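PDB 4QYR: AT-less polyketide synthase from Streptomyces platensis subsp. rosaceus, which is a ketosynthase domain of a modular enzyme, probably catalysing the carbon-carbon bond-forming condensation that extends the polyketide chain in isomigrastatin biosynthesis. Local coordinates for residues D7-F18 with V240-A251; Y108-N116 with G544-A552. All blocks are in the same frame, centred on the assembly; numbering follows the deposited sequence.

Contact 1 (D7-F18 with V240-A251); sequences DAVAIVGAAGRF and VAAVLLKPLAQA
Val240 and Arg17 exchange backbone hydrogen bonds in both directions, and their side chains run alongside each other: with chi1 56°, Val240 CG1 stands between its own N and carbonyl carbon, 3.6 Å from Arg17 CB. Arg17 then bends away to a salt bridge with Asp22. Ala241 faces Gly16 and sets CB 4.2 Å from Phe18 CZ, while Ala242 and Ala15 form the next hydrogen-bonded antiparallel pair. Val243 CB meets Ile11 CG2 at 3.8 Å, on the face covered by helix 358-372. At Leu244 the register slips: its O receives Val12 N and its N reaches Gly13 O, so two residues stand opposite one, a beta bulge. Val12 CG2 lies 3.5 Å from Leu244 CG. In the N-terminal half of the thiolase fold, strand order 3-2-4-5-1, strand 239-247 is the antiparallel fifth strand and 9-17 the first, at the seam where strand 260-269 of the second half follows. Leu245 CD2 lies 3.6 Å from Ile11 CG1, the two side chains pointing the same way. Lys246 pairs with Ala10 and sends its extended chain away to Tyr108 and Asp254. Pro247 holds the N-cap position of helix 248-253, whose first turn is tied back by Leu248 N to Ala8 O at 2.7 Å and by Ala249 N to Asp7 OD2 at 3.1 Å. Ala251, a turn on from Pro247, rests its CB 4.0 Å from Ala10 CB.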
loop_
_atom_site.group_PDB
_atom_site.type_symbol
_atom_site.label_atom_id
_atom_site.label_comp_id
_atom_site.label_asym_id
_atom_site.label_seq_id
_atom_site.Cartn_x
_atom_site.Cartn_y
_atom_site.Cartn_z
ATOM N N ASP A 7 4.193 -22.369 -10.482
ATOM C CA ASP A 7 5.499 -22.427 -9.859
ATOM C C ASP A 7 5.735 -21.213 -8.978
ATOM O O ASP A 7 4.886 -20.318 -8.863
ATOM C CB ASP A 7 6.617 -22.549 -10.914
ATOM C CG ASP A 7 6.568 -21.444 -11.974
ATOM O OD1 ASP A 7 5.592 -21.402 -12.756
ATOM O OD2 ASP A 7 7.512 -20.621 -12.025
ATOM N N ALA A 8 6.909 -21.204 -8.360
ATOM C CA ALA A 8 7.259 -20.207 -7.384
ATOM C C ALA A 8 8.001 -19.044 -8.023
ATOM O O ALA A 8 8.188 -18.994 -9.241
ATOM C CB ALA A 8 8.086 -20.827 -6.308
ATOM N N VAL A 9 8.430 -18.114 -7.178
ATOM C CA VAL A 9 9.017 -16.882 -7.648
ATOM C C VAL A 9 10.494 -16.802 -7.298
ATOM O O VAL A 9 10.882 -16.856 -6.131
ATOM C CB VAL A 9 8.292 -15.665 -7.065
ATOM C CG1 VAL A 9 8.960 -14.407 -7.525
ATOM C CG2 VAL A 9 6.868 -15.677 -7.501
ATOM N N ALA A 10 11.315 -16.682 -8.330
ATOM C CA ALA A 10 12.738 -16.512 -8.153
ATOM C C ALA A 10 13.104 -15.094 -7.715
ATOM O O ALA A 10 12.519 -14.115 -8.173
ATOM C CB ALA A 10 13.449 -16.855 -9.437
ATOM N N ILE A 11 14.077 -14.983 -6.821
ATOM C CA ILE A 11 14.743 -13.704 -6.613
ATOM C C ILE A 11 15.976 -13.676 -7.498
ATOM O O ILE A 11 16.928 -14.436 -7.271
ATOM C CB ILE A 11 15.142 -13.485 -5.146
ATOM C CG1 ILE A 11 13.908 -13.622 -4.257
ATOM C CG2 ILE A 11 15.844 -12.133 -4.967
ATOM C CD1 ILE A 11 14.166 -13.380 -2.817
ATOM N N VAL A 12 15.957 -12.802 -8.499
ATOM C CA VAL A 12 16.966 -12.828 -9.554
ATOM C C VAL A 12 17.974 -11.702 -9.510
ATOM O O VAL A 12 18.853 -11.635 -10.371
ATOM C CB VAL A 12 16.325 -12.762 -10.944
ATOM C CG1 VAL A 12 15.404 -13.941 -11.181
ATOM C CG2 VAL A 12 15.587 -11.447 -11.087
ATOM N N GLY A 13 17.837 -10.798 -8.550
ATOM C CA GLY A 13 18.790 -9.709 -8.430
ATOM C C GLY A 13 18.595 -9.036 -7.105
ATOM O O GLY A 13 17.476 -9.015 -6.574
ATOM N N ALA A 14 19.664 -8.480 -6.555
ATOM C CA ALA A 14 19.543 -7.908 -5.224
ATOM C C ALA A 14 20.564 -6.838 -4.928
ATOM O O ALA A 14 21.674 -6.846 -5.474
ATOM C CB ALA A 14 19.639 -9.000 -4.193
ATOM N N ALA A 15 20.192 -5.919 -4.045
ATOM C CA ALA A 15 21.125 -4.899 -3.570
ATOM C C ALA A 15 20.702 -4.360 -2.220
ATOM O O ALA A 15 19.508 -4.330 -1.893
ATOM C CB ALA A 15 21.231 -3.765 -4.566
ATOM N N GLY A 16 21.677 -3.913 -1.437
ATOM C CA GLY A 16 21.366 -3.258 -0.179
ATOM C C GLY A 16 22.460 -2.384 0.396
ATOM O O GLY A 16 23.638 -2.595 0.133
ATOM N N ARG A 17 22.057 -1.392 1.180
ATOM C CA ARG A 17 22.990 -0.629 1.990
ATOM C C ARG A 17 22.494 -0.668 3.417
ATOM O O ARG A 17 21.324 -0.383 3.679
ATOM C CB ARG A 17 23.119 0.812 1.500
ATOM C CG ARG A 17 23.549 0.921 0.043
ATOM C CD ARG A 17 23.650 2.357 -0.382
ATOM N NE ARG A 17 24.451 3.127 0.559
ATOM C CZ ARG A 17 24.641 4.441 0.471
ATOM N NH1 ARG A 17 24.071 5.138 -0.510
ATOM N NH2 ARG A 17 25.399 5.065 1.369
ATOM N N PHE A 18 23.386 -1.030 4.331
ATOM C CA PHE A 18 23.054 -1.158 5.749
ATOM C C PHE A 18 24.114 -0.512 6.644
ATOM O O PHE A 18 25.143 -0.055 6.149
ATOM C CB PHE A 18 22.870 -2.630 6.094
ATOM C CG PHE A 18 21.643 -3.199 5.518
ATOM C CD1 PHE A 18 20.414 -2.756 5.954
ATOM C CD2 PHE A 18 21.705 -4.150 4.518
ATOM C CE1 PHE A 18 19.258 -3.256 5.401
ATOM C CE2 PHE A 18 20.552 -4.669 3.958
ATOM C CZ PHE A 18 19.332 -4.221 4.394
ATOM N N VAL A 240 18.555 0.282 3.286
ATOM C CA VAL A 240 17.820 0.311 2.034
ATOM C C VAL A 240 18.123 -0.953 1.242
ATOM O O VAL A 240 19.260 -1.417 1.201
ATOM C CB VAL A 240 18.173 1.565 1.231
ATOM C CG1 VAL A 240 19.672 1.632 1.004
ATOM C CG2 VAL A 240 17.396 1.633 -0.076
ATOM N N ALA A 241 17.094 -1.537 0.639
ATOM C CA ALA A 241 17.248 -2.799 -0.080
ATOM C C ALA A 241 16.228 -2.915 -1.182
ATOM O O ALA A 241 15.145 -2.346 -1.084
ATOM C CB ALA A 241 17.104 -3.972 0.877
ATOM N N ALA A 242 16.576 -3.660 -2.223
ATOM C CA ALA A 242 15.625 -4.037 -3.271
ATOM C C ALA A 242 15.963 -5.417 -3.820
ATOM O O ALA A 242 17.123 -5.848 -3.830
ATOM C CB ALA A 242 15.623 -3.030 -4.384
ATOM N N VAL A 243 14.938 -6.118 -4.267
ATOM C CA VAL A 243 15.141 -7.387 -4.943
ATOM C C VAL A 243 14.311 -7.425 -6.212
ATOM O O VAL A 243 13.186 -6.902 -6.281
ATOM C CB VAL A 243 14.750 -8.578 -4.062
ATOM C CG1 VAL A 243 15.597 -8.614 -2.823
ATOM C CG2 VAL A 243 13.268 -8.505 -3.706
ATOM N N LEU A 244 14.887 -8.036 -7.225
ATOM C CA LEU A 244 14.206 -8.228 -8.475
ATOM C C LEU A 244 13.530 -9.637 -8.514
ATOM O O LEU A 244 14.164 -10.648 -8.217
ATOM C CB LEU A 244 15.216 -8.020 -9.598
ATOM C CG LEU A 244 14.641 -8.031 -11.000
ATOM C CD1 LEU A 244 13.636 -6.909 -11.199
ATOM C CD2 LEU A 244 15.770 -7.929 -11.988
ATOM N N LEU A 245 12.252 -9.707 -8.871
ATOM C CA LEU A 245 11.510 -10.975 -8.813
ATOM C C LEU A 245 10.973 -11.430 -10.175
ATOM O O LEU A 245 10.569 -10.616 -11.018
ATOM C CB LEU A 245 10.351 -10.859 -7.809
ATOM C CG LEU A 245 10.843 -10.447 -6.420
ATOM C CD1 LEU A 245 9.777 -9.684 -5.686
ATOM C CD2 LEU A 245 11.235 -11.687 -5.642
ATOM N N LYS A 246 10.926 -12.744 -10.360
ATOM C CA LYS A 246 10.560 -13.330 -11.647
ATOM C C LYS A 246 10.125 -14.775 -11.418
ATOM O O LYS A 246 10.664 -15.444 -10.539
ATOM C CB LYS A 246 11.751 -13.226 -12.609
ATOM C CG LYS A 246 11.621 -13.905 -13.943
ATOM C CD LYS A 246 12.737 -13.435 -14.869
ATOM C CE LYS A 246 12.665 -14.103 -16.234
ATOM N NZ LYS A 246 13.325 -13.286 -17.303
ATOM N N PRO A 247 9.133 -15.258 -12.183
ATOM C CA PRO A 247 8.686 -16.650 -12.045
ATOM C C PRO A 247 9.845 -17.616 -12.207
ATOM O O PRO A 247 10.657 -17.430 -13.120
ATOM C CB PRO A 247 7.690 -16.811 -13.188
ATOM C CG PRO A 247 7.198 -15.451 -13.439
ATOM C CD PRO A 247 8.361 -14.542 -13.209
ATOM N N LEU A 248 9.933 -18.611 -11.329
ATOM C CA LEU A 248 11.080 -19.522 -11.295
ATOM C C LEU A 248 11.368 -20.171 -12.637
ATOM O O LEU A 248 12.483 -20.094 -13.146
ATOM C CB LEU A 248 10.858 -20.615 -10.255
ATOM C CG LEU A 248 11.996 -21.623 -10.178
ATOM C CD1 LEU A 248 13.272 -20.869 -9.887
ATOM C CD2 LEU A 248 11.735 -22.643 -9.107
ATOM N N ALA A 249 10.357 -20.823 -13.197
ATOM C CA ALA A 249 10.493 -21.493 -14.482
ATOM C C ALA A 249 11.043 -20.545 -15.549
ATOM O O ALA A 249 12.066 -20.839 -16.173
ATOM C CB ALA A 249 9.156 -22.066 -14.916
ATOM N N GLN A 250 10.382 -19.405 -15.744
ATOM C CA GLN A 250 10.845 -18.430 -16.729
ATOM C C GLN A 250 12.292 -18.040 -16.461
ATOM O O GLN A 250 13.076 -17.852 -17.388
ATOM C CB GLN A 250 9.962 -17.179 -16.742
ATOM C CG GLN A 250 10.217 -16.287 -17.954
ATOM C CD GLN A 250 10.028 -17.037 -19.283
ATOM O OE1 GLN A 250 9.028 -17.737 -19.478
ATOM N NE2 GLN A 250 11.000 -16.904 -20.192
ATOM N N ALA A 251 12.647 -17.950 -15.187
ATOM C CA ALA A 251 13.978 -17.513 -14.801
ATOM C C ALA A 251 15.023 -18.578 -15.084
ATOM O O ALA A 251 16.188 -18.259 -15.299
ATOM C CB ALA A 251 14.002 -17.137 -13.338
#

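Contact 2 (Y108-N116 with G544-A552); sequences YAPARLPEN and GVRREAEQA
Arg547 carries the polar part of the contact by reaching in among the backbone carbonyls of the 108-116 loop. Its NH2 donates to Leu113 O at 2.8 Å, a weak bond with an N-H...O angle of 123°, and Pro110 O lies at the guanidinium edge, near its plane. NH1 is taken up elsewhere, by Leu160 O, so one arginine joins the 108-116 loop to the C-terminal end of helix 149-160. Chi1 of -73° sets CG anti to its own carbonyl carbon, and a bend at chi3 (-133°) turns the guanidinium toward the loop.

Packing completes the grip. Val545 CG1 sits over the centre of one guanidinium face, 4.1 Å above the plane, while Glu115 CA and Pro114 O lie toward the rim of the opposite face. The same methyl touches Ala111 CB at 3.9 Å. The aliphatic part of Arg547 passes close to Ala111 as well, with CG 3.5 Å from Ala111 O. Val545 also packs on Arg272 of the second subunit.

The 3-10 turn 110-112, closed by Leu113 N to Pro110 O, brings Pro110 O and, just after it, Leu113 O to the same side chain. The arrangement is consistent with the chain after the ketosynthase returning to pack against it, as the linker behind the ketosynthase does in related polyketide synthases.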
loop_
_atom_site.group_PDB
_atom_site.type_symbol
_atom_site.label_atom_id
_atom_site.label_comp_id
_atom_site.label_asym_id
_atom_site.label_seq_id
_atom_site.Cartn_x
_atom_site.Cartn_y
_atom_site.Cartn_z
ATOM N N TYR A 108 19.830 -6.776 -15.467
ATOM C CA TYR A 108 18.735 -6.141 -16.187
ATOM C C TYR A 108 18.939 -4.647 -16.407
ATOM O O TYR A 108 18.900 -3.840 -15.483
ATOM C CB TYR A 108 17.413 -6.386 -15.455
ATOM C CG TYR A 108 16.849 -7.752 -15.759
ATOM C CD1 TYR A 108 15.876 -7.921 -16.740
ATOM C CD2 TYR A 108 17.322 -8.882 -15.103
ATOM C CE1 TYR A 108 15.381 -9.188 -17.059
ATOM C CE2 TYR A 108 16.822 -10.151 -15.406
ATOM C CZ TYR A 108 15.855 -10.296 -16.384
ATOM O OH TYR A 108 15.365 -11.545 -16.688
ATOM N N ALA A 109 19.196 -4.285 -17.654
ATOM C CA ALA A 109 18.981 -2.914 -18.072
ATOM C C ALA A 109 17.470 -2.690 -18.106
ATOM O O ALA A 109 16.705 -3.636 -18.361
ATOM C CB ALA A 109 19.598 -2.657 -19.424
ATOM N N PRO A 110 17.031 -1.447 -17.838
ATOM C CA PRO A 110 15.606 -1.098 -17.906
ATOM C C PRO A 110 14.905 -1.652 -19.150
ATOM O O PRO A 110 13.775 -2.111 -19.054
ATOM C CB PRO A 110 15.629 0.430 -17.926
ATOM C CG PRO A 110 16.869 0.792 -17.186
ATOM C CD PRO A 110 17.864 -0.297 -17.442
ATOM N N ALA A 111 15.594 -1.643 -20.283
ATOM C CA ALA A 111 15.021 -2.089 -21.543
ATOM C C ALA A 111 14.861 -3.610 -21.644
ATOM O O ALA A 111 14.324 -4.115 -22.633
ATOM C CB ALA A 111 15.870 -1.585 -22.699
ATOM N N ARG A 112 15.340 -4.342 -20.642
ATOM C CA ARG A 112 15.187 -5.789 -20.650
ATOM C C ARG A 112 13.977 -6.173 -19.800
ATOM O O ARG A 112 13.459 -7.288 -19.868
ATOM C CB ARG A 112 16.454 -6.463 -20.141
ATOM C CG ARG A 112 16.524 -7.927 -20.475
ATOM C CD ARG A 112 17.811 -8.552 -20.001
ATOM N NE ARG A 112 17.877 -9.956 -20.383
ATOM C CZ ARG A 112 18.218 -10.935 -19.556
ATOM N NH1 ARG A 112 18.526 -10.653 -18.297
ATOM N NH2 ARG A 112 18.240 -12.195 -19.984
ATOM N N LEU A 113 13.523 -5.224 -18.998
ATOM C CA LEU A 113 12.341 -5.423 -18.195
ATOM C C LEU A 113 11.130 -5.506 -19.077
ATOM O O LEU A 113 11.044 -4.790 -20.076
ATOM C CB LEU A 113 12.166 -4.274 -17.204
ATOM C CG LEU A 113 13.203 -4.092 -16.105
ATOM C CD1 LEU A 113 12.793 -2.892 -15.282
ATOM C CD2 LEU A 113 13.281 -5.367 -15.273
ATOM N N PRO A 114 10.184 -6.376 -18.712
ATOM C CA PRO A 114 8.862 -6.416 -19.338
ATOM C C PRO A 114 8.177 -5.108 -19.064
ATOM O O PRO A 114 8.498 -4.485 -18.057
ATOM C CB PRO A 114 8.150 -7.551 -18.619
ATOM C CG PRO A 114 9.202 -8.252 -17.837
ATOM C CD PRO A 114 10.292 -7.300 -17.579
ATOM N N GLU A 115 7.249 -4.688 -19.910
ATOM C CA GLU A 115 6.602 -3.414 -19.665
ATOM C C GLU A 115 5.615 -3.499 -18.489
ATOM O O GLU A 115 5.294 -2.487 -17.865
ATOM C CB GLU A 115 5.906 -2.911 -20.925
ATOM C CG GLU A 115 4.803 -3.802 -21.425
ATOM C CD GLU A 115 4.152 -3.228 -22.669
ATOM O OE1 GLU A 115 3.612 -2.101 -22.577
ATOM O OE2 GLU A 115 4.194 -3.889 -23.734
ATOM N N ASN A 116 5.129 -4.684 -18.162
ATOM C CA ASN A 116 4.296 -4.744 -16.982
ATOM C C ASN A 116 5.120 -5.231 -15.789
ATOM O O ASN A 116 4.924 -6.309 -15.243
ATOM C CB ASN A 116 3.044 -5.607 -17.209
ATOM C CG ASN A 116 3.352 -7.063 -17.401
ATOM O OD1 ASN A 116 4.473 -7.442 -17.735
ATOM N ND2 ASN A 116 2.353 -7.902 -17.160
ATOM N N GLY A 544 12.068 8.292 -23.887
ATOM C CA GLY A 544 11.555 7.096 -23.235
ATOM C C GLY A 544 12.487 5.902 -23.367
ATOM O O GLY A 544 13.608 6.038 -23.867
ATOM N N VAL A 545 12.029 4.732 -22.917
ATOM C CA VAL A 545 12.808 3.492 -23.035
ATOM C C VAL A 545 12.323 2.622 -24.203
ATOM O O VAL A 545 11.197 2.112 -24.184
ATOM C CB VAL A 545 12.748 2.644 -21.730
ATOM C CG1 VAL A 545 13.302 1.240 -21.961
ATOM C CG2 VAL A 545 13.485 3.338 -20.578
ATOM N N ARG A 546 13.176 2.451 -25.211
ATOM C CA ARG A 546 12.838 1.618 -26.368
ATOM C C ARG A 546 13.143 0.142 -26.122
ATOM O O ARG A 546 14.281 -0.300 -26.263
ATOM C CB ARG A 546 13.576 2.098 -27.624
ATOM C CG ARG A 546 13.074 1.445 -28.916
ATOM C CD ARG A 546 13.408 2.256 -30.172
ATOM N NE ARG A 546 14.495 3.210 -29.964
ATOM C CZ ARG A 546 14.469 4.477 -30.370
ATOM N NH1 ARG A 546 13.411 4.951 -31.019
ATOM N NH2 ARG A 546 15.506 5.271 -30.137
ATOM N N ARG A 547 12.108 -0.608 -25.749
ATOM C CA ARG A 547 12.217 -2.048 -25.560
ATOM C C ARG A 547 12.063 -2.789 -26.878
ATOM O O ARG A 547 12.116 -4.021 -26.919
ATOM C CB ARG A 547 11.165 -2.540 -24.580
ATOM C CG ARG A 547 11.437 -2.170 -23.167
ATOM C CD ARG A 547 10.275 -2.564 -22.303
ATOM N NE ARG A 547 9.921 -1.463 -21.424
ATOM C CZ ARG A 547 10.532 -1.224 -20.273
ATOM N NH1 ARG A 547 10.172 -0.190 -19.535
ATOM N NH2 ARG A 547 11.499 -2.029 -19.856
ATOM N N GLU A 548 11.842 -2.026 -27.946
ATOM C CA GLU A 548 11.774 -2.586 -29.284
ATOM C C GLU A 548 13.155 -3.004 -29.755
ATOM O O GLU A 548 14.159 -2.433 -29.338
ATOM C CB GLU A 548 11.188 -1.580 -30.270
ATOM C CG GLU A 548 10.017 -0.778 -29.737
ATOM C CD GLU A 548 9.638 0.362 -30.673
ATOM O OE1 GLU A 548 10.529 1.169 -31.034
ATOM O OE2 GLU A 548 8.450 0.438 -31.063
ATOM N N ALA A 549 13.202 -3.998 -30.632
ATOM C CA ALA A 549 14.468 -4.464 -31.169
ATOM C C ALA A 549 14.770 -3.783 -32.497
ATOM O O ALA A 549 14.250 -4.177 -33.538
ATOM C CB ALA A 549 14.444 -5.965 -31.335
ATOM N N GLU A 550 15.597 -2.746 -32.459
ATOM C CA GLU A 550 16.033 -2.105 -33.692
ATOM C C GLU A 550 17.534 -2.293 -33.892
ATOM O O GLU A 550 18.295 -2.436 -32.930
ATOM C CB GLU A 550 15.680 -0.621 -33.690
ATOM C CG GLU A 550 16.582 0.213 -32.805
ATOM C CD GLU A 550 16.373 1.697 -33.011
ATOM O OE1 GLU A 550 15.776 2.072 -34.044
ATOM O OE2 GLU A 550 16.816 2.486 -32.150
ATOM N N GLN A 551 17.962 -2.304 -35.146
ATOM C CA GLN A 551 19.371 -2.498 -35.431
ATOM C C GLN A 551 19.784 -1.793 -36.722
ATOM O O GLN A 551 19.260 -2.070 -37.809
ATOM C CB GLN A 551 19.702 -3.990 -35.497
ATOM C CG GLN A 551 21.119 -4.286 -35.996
ATOM C CD GLN A 551 21.582 -5.699 -35.671
ATOM O OE1 GLN A 551 21.406 -6.185 -34.549
ATOM N NE2 GLN A 551 22.160 -6.372 -36.662
ATOM N N ALA A 552 20.731 -0.873 -36.573
ATOM C CA ALA A 552 21.200 -0.032 -37.668
ATOM C C ALA A 552 21.662 -0.861 -38.869
ATOM O O ALA A 552 22.282 -1.912 -38.701
ATOM C CB ALA A 552 22.326 0.878 -37.177
#

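The centres of the two contacts lie 20 Å apart, contact 1 buried near the middle of the chain and contact 2 farther out, partly exposed. Their segments alternate along the sequence: 7-18, 108-116, 240-251, 544-552. Residues 108-116 lead from helix 90-106 into strand 117-122, which belongs to the same mixed sheet as the strand pair of contact 1. A direct bridge joins them: Lys246 NZ and Tyr108 OH are 2.8 Å apart, a probable hydrogen bond, and Leu244 CD2 packs on the Tyr108 ring. Loop 108-116 thus lies between the strand pair of contact 1, through Tyr108, and the late chain segment, through Pro110 to Glu115.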